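Local coordinates for N-terminal acetyltransferase-like protein (Chaetomium thermophilum, PDB 5NNP) that probably serves as the TPR-built auxiliary subunit of an N-terminal acetyltransferase A complex, a helical scaffold for an enzyme that acetylates protein N termini, at residues F337-L342 and Y385-L390; S324-L329 and A379-Y384; Y313-F318 and E347-E352; E398-L403 and V408-T413. All blocks are in the same frame, centred on the assembly; numbering follows the deposited sequence.

Contact 1: residues F337-L342 and Y385-L390; sequences FKKETL and YMSRDL
The backbone oxygen of Met-386 accepts a hydrogen bond from Lys-339 NZ at 3.2 Å. The ammonium nitrogen meets the carbonyl from a tilted direction, 31° from its plane. How the lysine gets there is read from its torsions: CG lies anti to the backbone N (chi1 174°) and the chain runs extended until a bend at chi3 (66°) swings the last two atoms over to Met-386. Before that bend the contact is apolar, with Lys-339 CD lying alongside Ser-387 CB at 3.7 Å. The hydroxyl of Ser-387 is engaged elsewhere, bonding to the backbone oxygen of His-381 and so tying the loop back to the preceding helix. With an alanine in place of Lys-339, the Met-386 carbonyl would probably lose this donor and the Ser-387 methylene the aliphatic chain beside it. Within the same helix, Thr-341 OG1 bonds back one turn to Phe-337 O at 2.7 Å, while Thr-341 N reaches the same oxygen from the opposite face of its carbonyl plane. In the fold, Lys-339 projects from helix 336-352 towards the loop joining helix 369-381 to helix 390-403, and the side chain of Asp-389 caps the first turn of the latter. Thr-341 and Leu-342 pack instead on helix 303-320, so helix 336-352 mediates between that helix and the loop.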
# COMPACT_ATOMS: atom_id res chain seq x y z
N PHE A 337 13.22 -9.55 -32.07
CA PHE A 337 13.08 -8.74 -33.27
C PHE A 337 12.86 -7.27 -32.95
O PHE A 337 13.48 -6.40 -33.56
CB PHE A 337 11.92 -9.24 -34.11
CG PHE A 337 11.61 -8.37 -35.28
CD1 PHE A 337 12.32 -8.52 -36.47
CD2 PHE A 337 10.62 -7.42 -35.22
CE1 PHE A 337 12.05 -7.73 -37.56
CE2 PHE A 337 10.34 -6.63 -36.31
CZ PHE A 337 11.06 -6.79 -37.49
N LYS A 338 11.96 -7.00 -32.02
CA LYS A 338 11.63 -5.63 -31.66
C LYS A 338 12.83 -4.99 -30.95
O LYS A 338 13.09 -3.79 -31.10
CB LYS A 338 10.37 -5.59 -30.78
CG LYS A 338 9.12 -6.04 -31.53
CD LYS A 338 7.89 -6.10 -30.64
CE LYS A 338 6.70 -6.66 -31.41
NZ LYS A 338 5.60 -7.00 -30.47
N LYS A 339 13.56 -5.81 -30.21
CA LYS A 339 14.78 -5.38 -29.52
C LYS A 339 15.83 -4.89 -30.52
O LYS A 339 16.33 -3.77 -30.41
CB LYS A 339 15.33 -6.53 -28.68
CG LYS A 339 16.67 -6.25 -28.03
CD LYS A 339 17.12 -7.42 -27.16
CE LYS A 339 17.41 -8.66 -27.98
NZ LYS A 339 17.71 -9.85 -27.12
N GLU A 340 16.16 -5.72 -31.50
CA GLU A 340 17.20 -5.38 -32.47
C GLU A 340 16.72 -4.23 -33.35
O GLU A 340 17.50 -3.35 -33.72
CB GLU A 340 17.58 -6.60 -33.31
CG GLU A 340 18.05 -7.77 -32.47
CD GLU A 340 18.34 -9.00 -33.28
OE1 GLU A 340 18.13 -9.00 -34.52
OE2 GLU A 340 18.80 -9.99 -32.67
N THR A 341 15.44 -4.25 -33.69
CA THR A 341 14.87 -3.24 -34.57
C THR A 341 14.91 -1.86 -33.91
O THR A 341 15.14 -0.85 -34.57
CB THR A 341 13.42 -3.59 -34.98
OG1 THR A 341 13.42 -4.80 -35.75
CG2 THR A 341 12.82 -2.48 -35.81
N LEU A 342 14.68 -1.82 -32.60
CA LEU A 342 14.64 -0.54 -31.91
C LEU A 342 16.03 0.08 -31.86
O LEU A 342 16.18 1.30 -31.99
CB LEU A 342 14.07 -0.69 -30.50
CG LEU A 342 12.55 -0.88 -30.51
CD1 LEU A 342 12.05 -1.13 -29.09
CD2 LEU A 342 11.87 0.33 -31.15
N TYR A 385 19.77 -5.67 -19.32
CA TYR A 385 20.26 -7.03 -19.17
C TYR A 385 19.82 -7.93 -20.33
O TYR A 385 20.41 -8.98 -20.59
CB TYR A 385 19.80 -7.60 -17.83
CG TYR A 385 18.34 -7.97 -17.79
CD1 TYR A 385 17.38 -7.03 -17.42
CD2 TYR A 385 17.92 -9.26 -18.09
CE1 TYR A 385 16.03 -7.38 -17.38
CE2 TYR A 385 16.58 -9.62 -18.05
CZ TYR A 385 15.64 -8.68 -17.69
OH TYR A 385 14.31 -9.03 -17.65
N MET A 386 18.78 -7.50 -21.03
CA MET A 386 18.23 -8.29 -22.12
C MET A 386 19.04 -8.10 -23.39
O MET A 386 18.99 -8.92 -24.30
CB MET A 386 16.77 -7.92 -22.35
CG MET A 386 15.89 -8.12 -21.13
SD MET A 386 14.34 -8.94 -21.53
CE MET A 386 14.96 -10.34 -22.46
N SER A 387 19.78 -7.00 -23.45
CA SER A 387 20.61 -6.71 -24.61
C SER A 387 21.98 -6.18 -24.20
O SER A 387 22.59 -5.37 -24.90
CB SER A 387 19.91 -5.70 -25.52
OG SER A 387 19.25 -4.70 -24.75
N ARG A 388 22.47 -6.65 -23.05
CA ARG A 388 23.64 -6.06 -22.42
C ARG A 388 24.92 -6.17 -23.24
O ARG A 388 25.27 -7.25 -23.75
CB ARG A 388 23.88 -6.69 -21.05
CG ARG A 388 25.01 -6.04 -20.26
CD ARG A 388 24.85 -6.33 -18.78
NE ARG A 388 23.72 -5.60 -18.21
CZ ARG A 388 23.19 -5.86 -17.02
NH1 ARG A 388 23.70 -6.83 -16.28
NH2 ARG A 388 22.16 -5.15 -16.58
N ASP A 389 25.59 -5.04 -23.37
CA ASP A 389 26.95 -4.96 -23.87
C ASP A 389 27.58 -3.75 -23.20
O ASP A 389 27.53 -2.64 -23.72
CB ASP A 389 26.96 -4.83 -25.40
CG ASP A 389 28.37 -4.81 -25.97
OD1 ASP A 389 29.31 -4.38 -25.27
OD2 ASP A 389 28.54 -5.23 -27.14
N LEU A 390 28.16 -3.97 -22.03
CA LEU A 390 28.56 -2.88 -21.16
C LEU A 390 29.64 -2.01 -21.79
O LEU A 390 29.74 -0.82 -21.49
CB LEU A 390 29.04 -3.42 -19.82
CG LEU A 390 27.97 -4.19 -19.04
CD1 LEU A 390 28.49 -4.56 -17.67
CD2 LEU A 390 26.68 -3.39 -18.94

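Contact 2: residues S324-L329 and A379-Y384; sequences STFANL and AQHYNY
Phe-326 carries nearly all of this contact, meeting Gln-380, His-381 and Tyr-384. One interaction is CH-pi: Gln-380 CB stands over one face of the phenyl ring, 4.2 Å from the centroid and 20° off the normal. Another is aromatic. Phe-326 turns its edge to the face of Tyr-384 in a T-shaped pair, the centroids 5.5 Å apart and the planes at 71°; at the same end Phe-326 CZ packs on Tyr-384 CB at 3.7 Å. Plain van der Waals contact comes from the backbone of His-381, its CA 3.5 Å from Phe-326 CE1, and from the backbone oxygen of Gln-380, which lies over a face of the ring. The first torsion of Phe-326 aims the ring, with CG anti to the backbone N (chi1 -177°), across to the end of helix 369-381. Beside the ring there is a separate polar link: one water accepts from Ala-327 N at 3.1 Å and donates to Gln-380 OE1 at 3.0 Å, linking the backbone of the short helix to the side-chain amide of Gln-380 where no direct hydrogen bond crosses. Tyr-333 and Tyr-377 also pair edge-to-face with Phe-326, and Tyr-333 OH bonds to His-381 ND1. Ser-324, at the start of the short helix, bonds to the backbone of another protein chain. The contact is thus mainly apolar and aromatic: the short helix is probably held to the helix end chiefly by dispersion and ring packing, with a single water bridge supplying the polar link at its border.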
# COMPACT_ATOMS: atom_id res chain seq x y z
N SER A 324 13.27 9.70 -21.15
CA SER A 324 12.56 8.51 -20.65
C SER A 324 12.05 7.59 -21.76
O SER A 324 11.20 6.72 -21.53
CB SER A 324 11.39 8.94 -19.78
OG SER A 324 11.79 9.89 -18.83
N THR A 325 12.53 7.80 -22.98
CA THR A 325 12.03 7.04 -24.11
C THR A 325 12.30 5.53 -23.93
O THR A 325 11.40 4.70 -24.08
CB THR A 325 12.67 7.53 -25.41
OG1 THR A 325 12.29 8.90 -25.63
CG2 THR A 325 12.24 6.68 -26.60
N PHE A 326 13.53 5.18 -23.59
CA PHE A 326 13.84 3.77 -23.38
C PHE A 326 12.92 3.12 -22.32
O PHE A 326 12.38 2.04 -22.54
CB PHE A 326 15.29 3.58 -22.98
CG PHE A 326 15.68 2.14 -22.82
CD1 PHE A 326 16.06 1.39 -23.93
CD2 PHE A 326 15.63 1.53 -21.58
CE1 PHE A 326 16.40 0.06 -23.80
CE2 PHE A 326 15.97 0.19 -21.45
CZ PHE A 326 16.36 -0.54 -22.56
N ALA A 327 12.74 3.79 -21.19
CA ALA A 327 11.95 3.24 -20.09
C ALA A 327 10.50 2.98 -20.50
O ALA A 327 9.85 2.09 -19.98
CB ALA A 327 11.99 4.17 -18.90
N ASN A 328 10.02 3.76 -21.46
CA ASN A 328 8.67 3.66 -21.96
C ASN A 328 8.54 2.52 -22.99
O ASN A 328 7.43 2.12 -23.34
CB ASN A 328 8.25 4.99 -22.58
CG ASN A 328 6.74 5.17 -22.62
OD1 ASN A 328 6.03 4.85 -21.66
ND2 ASN A 328 6.24 5.69 -23.74
N LEU A 329 9.67 1.99 -23.45
CA LEU A 329 9.62 0.97 -24.50
C LEU A 329 10.26 -0.38 -24.14
O LEU A 329 10.04 -1.37 -24.85
CB LEU A 329 10.28 1.53 -25.77
CG LEU A 329 9.61 2.72 -26.46
CD1 LEU A 329 10.48 3.28 -27.54
CD2 LEU A 329 8.24 2.36 -27.04
N ALA A 379 22.70 4.05 -25.03
CA ALA A 379 23.49 3.78 -23.84
C ALA A 379 22.73 2.83 -22.94
O ALA A 379 23.27 1.87 -22.40
CB ALA A 379 23.81 5.05 -23.10
N GLN A 380 21.44 3.11 -22.81
CA GLN A 380 20.58 2.33 -21.95
C GLN A 380 20.26 0.97 -22.55
O GLN A 380 20.19 -0.02 -21.83
CB GLN A 380 19.31 3.11 -21.65
CG GLN A 380 19.57 4.18 -20.63
CD GLN A 380 18.33 4.91 -20.25
OE1 GLN A 380 17.70 5.58 -21.08
NE2 GLN A 380 17.96 4.79 -18.99
N HIS A 381 20.08 0.93 -23.86
CA HIS A 381 19.84 -0.32 -24.58
C HIS A 381 20.90 -1.35 -24.21
O HIS A 381 20.59 -2.46 -23.79
CB HIS A 381 19.85 -0.08 -26.09
CG HIS A 381 19.59 -1.32 -26.91
ND1 HIS A 381 18.34 -1.66 -27.38
CD2 HIS A 381 20.44 -2.28 -27.36
CE1 HIS A 381 18.42 -2.78 -28.07
NE2 HIS A 381 19.68 -3.17 -28.07
N TYR A 382 22.16 -0.96 -24.36
CA TYR A 382 23.26 -1.87 -24.16
C TYR A 382 23.66 -2.01 -22.70
O TYR A 382 24.56 -2.78 -22.36
CB TYR A 382 24.43 -1.41 -25.00
CG TYR A 382 24.15 -1.62 -26.46
CD1 TYR A 382 24.17 -2.91 -27.01
CD2 TYR A 382 23.85 -0.56 -27.29
CE1 TYR A 382 23.90 -3.12 -28.34
CE2 TYR A 382 23.58 -0.76 -28.62
CZ TYR A 382 23.61 -2.05 -29.15
OH TYR A 382 23.34 -2.24 -30.48
N ASN A 383 22.96 -1.29 -21.83
CA ASN A 383 23.13 -1.48 -20.40
C ASN A 383 22.07 -2.46 -19.87
O ASN A 383 22.25 -3.11 -18.84
CB ASN A 383 23.03 -0.14 -19.67
CG ASN A 383 23.57 -0.21 -18.27
OD1 ASN A 383 24.44 -1.03 -17.95
ND2 ASN A 383 23.04 0.64 -17.40
N TYR A 384 20.97 -2.55 -20.60
CA TYR A 384 19.84 -3.40 -20.21
C TYR A 384 20.23 -4.88 -20.30
O TYR A 384 20.92 -5.32 -21.22
CB TYR A 384 18.64 -3.09 -21.10
CG TYR A 384 17.33 -3.62 -20.58
CD1 TYR A 384 16.82 -3.20 -19.36
CD2 TYR A 384 16.58 -4.52 -21.32
CE1 TYR A 384 15.62 -3.67 -18.88
CE2 TYR A 384 15.38 -5.00 -20.84
CZ TYR A 384 14.90 -4.57 -19.62
OH TYR A 384 13.71 -5.05 -19.15
O HOH W 1 14.75 6.01 -20.60

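Contact 3: residues Y313-F318 and E347-E352; sequences YLTLMF and EEYLNE. With GOL (glycerol), chain O.
Phe-318 and Tyr-349 form the tight half of this contact. The methylene of Phe-318 sits over the face of the Tyr-349 ring, CB lying 3.7 Å from its centroid and 28° off the normal. Beyond CB, the Phe-318 ring turns its edge towards the same aromatic system, the centroids 5.0 Å apart and the planes at 61°. Tyr-349 reaches across because its CG is anti to the backbone N (chi1 172°), and its hydroxyl bonds to Asp-319, which helps fix where the ring lies. The other half is looser. Thr-315 only brushes the tyrosine, its CA approaching Tyr-349 CE2 at 4.1 Å while its CG2 stays slightly farther off, and a glycerol, probably from the crystallisation liquor, bridges the helices there: its O2 shares a hydrogen bond with Thr-315 OG1, while its O1 donates to Glu-352 OE2 at 2.7 Å. The other carboxylate oxygen of Glu-352 makes a salt bridge to Lys-311. Helices 303-320 and 336-352 are thus joined by an aromatic pair on the buried side; helix 325-329 packs on Leu-314 and Met-317 of the former, and helix 369-381 lies against Tyr-349 and Leu-350 of the latter.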
# COMPACT_ATOMS: atom_id res chain seq x y z
N TYR A 313 7.44 6.80 -34.02
CA TYR A 313 7.32 7.09 -32.59
C TYR A 313 8.66 7.58 -32.05
O TYR A 313 8.71 8.60 -31.34
CB TYR A 313 6.84 5.85 -31.82
CG TYR A 313 6.68 6.07 -30.34
CD1 TYR A 313 5.52 6.62 -29.83
CD2 TYR A 313 7.68 5.72 -29.44
CE1 TYR A 313 5.35 6.82 -28.46
CE2 TYR A 313 7.53 5.92 -28.06
CZ TYR A 313 6.35 6.47 -27.58
OH TYR A 313 6.17 6.69 -26.23
N LEU A 314 9.74 6.89 -32.38
CA LEU A 314 11.08 7.28 -31.92
C LEU A 314 11.45 8.70 -32.38
O LEU A 314 12.04 9.46 -31.61
CB LEU A 314 12.13 6.28 -32.39
CG LEU A 314 12.24 5.02 -31.55
CD1 LEU A 314 13.38 4.15 -32.05
CD2 LEU A 314 12.44 5.36 -30.06
N THR A 315 11.11 9.05 -33.61
CA THR A 315 11.42 10.38 -34.12
C THR A 315 10.76 11.48 -33.28
O THR A 315 11.39 12.48 -32.95
CB THR A 315 10.98 10.56 -35.58
OG1 THR A 315 11.59 9.56 -36.40
CG2 THR A 315 11.37 11.95 -36.08
N LEU A 316 9.48 11.28 -32.96
CA LEU A 316 8.76 12.18 -32.06
C LEU A 316 9.49 12.36 -30.74
O LEU A 316 9.69 13.49 -30.28
CB LEU A 316 7.35 11.68 -31.78
CG LEU A 316 6.27 12.02 -32.80
CD1 LEU A 316 5.03 11.20 -32.50
CD2 LEU A 316 5.94 13.49 -32.75
N MET A 317 9.87 11.25 -30.11
CA MET A 317 10.43 11.35 -28.77
C MET A 317 11.84 11.94 -28.81
O MET A 317 12.17 12.81 -28.01
CB MET A 317 10.42 9.98 -28.08
CG MET A 317 9.04 9.34 -27.98
SD MET A 317 7.85 10.19 -26.90
CE MET A 317 8.10 9.32 -25.35
N PHE A 318 12.66 11.46 -29.74
CA PHE A 318 14.02 11.98 -29.84
C PHE A 318 14.03 13.46 -30.18
O PHE A 318 14.79 14.22 -29.61
CB PHE A 318 14.82 11.18 -30.86
CG PHE A 318 15.14 9.80 -30.40
CD1 PHE A 318 15.06 9.48 -29.05
CD2 PHE A 318 15.50 8.81 -31.30
CE1 PHE A 318 15.35 8.20 -28.60
CE2 PHE A 318 15.79 7.53 -30.86
CZ PHE A 318 15.72 7.22 -29.52
N GLU A 347 20.07 4.04 -34.11
CA GLU A 347 21.29 4.26 -34.85
C GLU A 347 20.99 4.99 -36.15
O GLU A 347 21.74 5.86 -36.59
CB GLU A 347 21.99 2.92 -35.12
CG GLU A 347 23.47 3.06 -35.41
CD GLU A 347 24.28 3.28 -34.16
OE1 GLU A 347 24.01 2.57 -33.16
OE2 GLU A 347 25.18 4.15 -34.17
N GLU A 348 19.85 4.64 -36.74
CA GLU A 348 19.40 5.21 -38.00
C GLU A 348 19.07 6.69 -37.84
O GLU A 348 19.39 7.51 -38.70
CB GLU A 348 18.18 4.44 -38.50
CG GLU A 348 18.03 4.34 -39.98
CD GLU A 348 16.81 3.53 -40.36
OE1 GLU A 348 15.69 4.08 -40.32
OE2 GLU A 348 16.95 2.32 -40.68
N TYR A 349 18.43 7.02 -36.73
CA TYR A 349 18.05 8.39 -36.41
C TYR A 349 19.29 9.24 -36.13
O TYR A 349 19.42 10.36 -36.62
CB TYR A 349 17.11 8.39 -35.21
CG TYR A 349 16.80 9.76 -34.65
CD1 TYR A 349 17.66 10.38 -33.76
CD2 TYR A 349 15.63 10.42 -35.01
CE1 TYR A 349 17.38 11.63 -33.26
CE2 TYR A 349 15.34 11.68 -34.51
CZ TYR A 349 16.22 12.28 -33.64
OH TYR A 349 15.93 13.52 -33.14
N LEU A 350 20.20 8.68 -35.33
CA LEU A 350 21.51 9.26 -35.06
C LEU A 350 22.23 9.68 -36.33
O LEU A 350 22.80 10.77 -36.43
CB LEU A 350 22.35 8.24 -34.32
CG LEU A 350 23.46 8.79 -33.44
CD1 LEU A 350 22.82 9.63 -32.36
CD2 LEU A 350 24.19 7.62 -32.83
N ASN A 351 22.22 8.80 -37.32
CA ASN A 351 22.90 9.09 -38.55
C ASN A 351 22.18 10.18 -39.34
O ASN A 351 22.83 11.00 -40.00
CB ASN A 351 23.03 7.83 -39.40
CG ASN A 351 23.22 8.13 -40.86
OD1 ASN A 351 24.28 8.58 -41.28
ND2 ASN A 351 22.18 7.90 -41.65
N GLU A 352 20.85 10.20 -39.25
CA GLU A 352 20.03 11.16 -40.00
C GLU A 352 19.93 12.53 -39.33
O GLU A 352 19.39 13.46 -39.91
CB GLU A 352 18.62 10.60 -40.21
CG GLU A 352 18.57 9.35 -41.07
CD GLU A 352 17.25 8.62 -40.99
OE1 GLU A 352 17.08 7.63 -41.74
OE2 GLU A 352 16.37 9.02 -40.19
C1 GOL O . 13.57 11.40 -39.01
O1 GOL O . 14.92 10.98 -38.92
C2 GOL O . 12.70 10.30 -39.61
O2 GOL O . 12.55 9.23 -38.70
C3 GOL O . 11.32 10.83 -40.00
O3 GOL O . 10.45 9.74 -40.24

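Contact 4: residues E398-L403 and V408-T413; sequences EKAIEL and VDFHMT
Ile-401 reaches between Phe-410 and His-411, and its branches divide the work. At CB the side chain splits, with CG1 anti to the carbonyl carbon (chi1 -64°) and CG2 anti to the backbone N. The shorter branch ends at once: CG2 lies 3.7 Å from His-411 CE1. On the longer one, CG1 first passes Phe-410 CB at 3.7 Å, the two side chains lying side by side and pointing opposite ways. Its tip, CD1, then comes to rest over the face of the imidazole, 4.0 Å from the ring centroid and 20° off the normal. The bond from His-411 NE2 to the backbone oxygen of Pro-405 probably limits the rotation of that ring. An alanine at the isoleucine position would probably uncover this imidazole face and open a gap beside the Phe-410 methylene. Ala-400, one residue earlier, makes the matching contact with Phe-410: its CB stands over one face of the phenyl ring, 4.0 Å from the centroid. Tyr-376 also meets that ring. The two short helical segments run nearly antiparallel, at 155° and 9.5 Å between axes, with four residues between them. Antiparallel packing of successive helices is characteristic of a TPR-type alpha solenoid; here helix 390-403, within the predicted repeat 374-407, packs against the next helix, 408-421.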
# COMPACT_ATOMS: atom_id res chain seq x y z
N GLU A 398 29.35 8.04 -22.96
CA GLU A 398 30.43 9.01 -23.03
C GLU A 398 30.25 10.01 -24.18
O GLU A 398 30.58 11.19 -24.03
CB GLU A 398 31.80 8.30 -23.17
CG GLU A 398 32.37 7.76 -21.87
CD GLU A 398 32.59 8.84 -20.80
OE1 GLU A 398 32.86 8.47 -19.64
OE2 GLU A 398 32.51 10.05 -21.12
N LYS A 399 29.74 9.53 -25.31
CA LYS A 399 29.48 10.41 -26.44
C LYS A 399 28.36 11.37 -26.09
O LYS A 399 28.39 12.53 -26.48
CB LYS A 399 29.13 9.61 -27.69
CG LYS A 399 30.32 8.93 -28.35
CD LYS A 399 30.05 8.64 -29.80
CE LYS A 399 31.14 7.78 -30.44
NZ LYS A 399 30.91 6.34 -30.17
N ALA A 400 27.38 10.87 -25.35
CA ALA A 400 26.28 11.68 -24.86
C ALA A 400 26.76 12.76 -23.89
O ALA A 400 26.40 13.93 -24.01
CB ALA A 400 25.24 10.79 -24.20
N ILE A 401 27.60 12.36 -22.94
CA ILE A 401 28.18 13.29 -21.98
C ILE A 401 29.16 14.30 -22.61
O ILE A 401 29.28 15.44 -22.15
CB ILE A 401 28.88 12.51 -20.86
CG1 ILE A 401 27.84 11.69 -20.08
CG2 ILE A 401 29.65 13.46 -19.95
CD1 ILE A 401 28.41 10.81 -18.99
N GLU A 402 29.85 13.90 -23.68
CA GLU A 402 30.57 14.88 -24.48
C GLU A 402 29.62 15.98 -24.96
O GLU A 402 29.94 17.16 -24.94
CB GLU A 402 31.20 14.25 -25.70
CG GLU A 402 32.48 13.54 -25.47
CD GLU A 402 33.24 13.32 -26.76
OE1 GLU A 402 34.26 12.60 -26.73
OE2 GLU A 402 32.80 13.89 -27.79
N LEU A 403 28.46 15.56 -25.42
CA LEU A 403 27.52 16.47 -26.03
C LEU A 403 26.82 17.32 -24.97
O LEU A 403 26.49 18.47 -25.22
CB LEU A 403 26.52 15.69 -26.88
CG LEU A 403 25.38 16.45 -27.55
CD1 LEU A 403 25.91 17.52 -28.50
CD2 LEU A 403 24.48 15.46 -28.27
N VAL A 408 22.30 15.30 -15.84
CA VAL A 408 22.17 14.40 -14.70
C VAL A 408 21.88 12.95 -15.11
O VAL A 408 22.51 12.02 -14.62
CB VAL A 408 21.06 14.88 -13.73
CG1 VAL A 408 20.79 13.85 -12.66
CG2 VAL A 408 21.45 16.23 -13.10
N ASP A 409 20.92 12.76 -16.01
CA ASP A 409 20.53 11.40 -16.42
C ASP A 409 21.63 10.68 -17.15
O ASP A 409 21.78 9.46 -17.03
CB ASP A 409 19.30 11.44 -17.30
CG ASP A 409 18.09 11.93 -16.58
OD1 ASP A 409 17.87 11.48 -15.44
OD2 ASP A 409 17.38 12.79 -17.14
N PHE A 410 22.40 11.42 -17.93
CA PHE A 410 23.54 10.83 -18.61
C PHE A 410 24.51 10.23 -17.59
O PHE A 410 24.84 9.06 -17.66
CB PHE A 410 24.22 11.86 -19.51
CG PHE A 410 23.40 12.27 -20.70
CD1 PHE A 410 22.12 11.75 -20.89
CD2 PHE A 410 23.90 13.16 -21.63
CE1 PHE A 410 21.35 12.12 -21.99
CE2 PHE A 410 23.14 13.54 -22.73
CZ PHE A 410 21.86 13.01 -22.91
N HIS A 411 24.93 11.02 -16.60
CA HIS A 411 25.88 10.51 -15.61
C HIS A 411 25.28 9.40 -14.75
O HIS A 411 25.99 8.49 -14.32
CB HIS A 411 26.39 11.65 -14.72
CG HIS A 411 27.23 12.65 -15.44
ND1 HIS A 411 28.59 12.49 -15.64
CD2 HIS A 411 26.91 13.82 -16.04
CE1 HIS A 411 29.06 13.52 -16.31
NE2 HIS A 411 28.06 14.34 -16.57
N MET A 412 23.97 9.46 -14.53
CA MET A 412 23.27 8.46 -13.73
C MET A 412 23.38 7.09 -14.38
O MET A 412 23.69 6.10 -13.72
CB MET A 412 21.80 8.84 -13.56
CG MET A 412 21.02 7.82 -12.81
SD MET A 412 19.31 8.30 -12.47
CE MET A 412 18.72 8.80 -14.09
N THR A 413 23.13 7.06 -15.69
CA THR A 413 23.24 5.83 -16.46
C THR A 413 24.68 5.31 -16.46
O THR A 413 24.92 4.10 -16.38
CB THR A 413 22.75 6.04 -17.90
OG1 THR A 413 21.32 6.07 -17.92
CG2 THR A 413 23.22 4.90 -18.80

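Overall arrangement
Read from the N terminus, three of the contacts interlock. Contact 3 opens at 313-318, contact 2 at 324-329 and contact 1 at 337-342; they close in the same order, at 347-352, 379-384 and 385-390. Each pair of these loops therefore crosses, and helices 303-320, 325-329, 336-352 and 369-381 are laced together with the loop that follows. Contacts 1 and 3 share helix 336-352, while Leu-329 and Tyr-313 pack where contacts 2 and 3 meet. Contact 4 comes afterwards in series, closing a short hairpin between 398-403 and 408-413. Gln-380 touching Thr-413 joins it to contact 2, so the crossed group continues into the next helices of the solenoid.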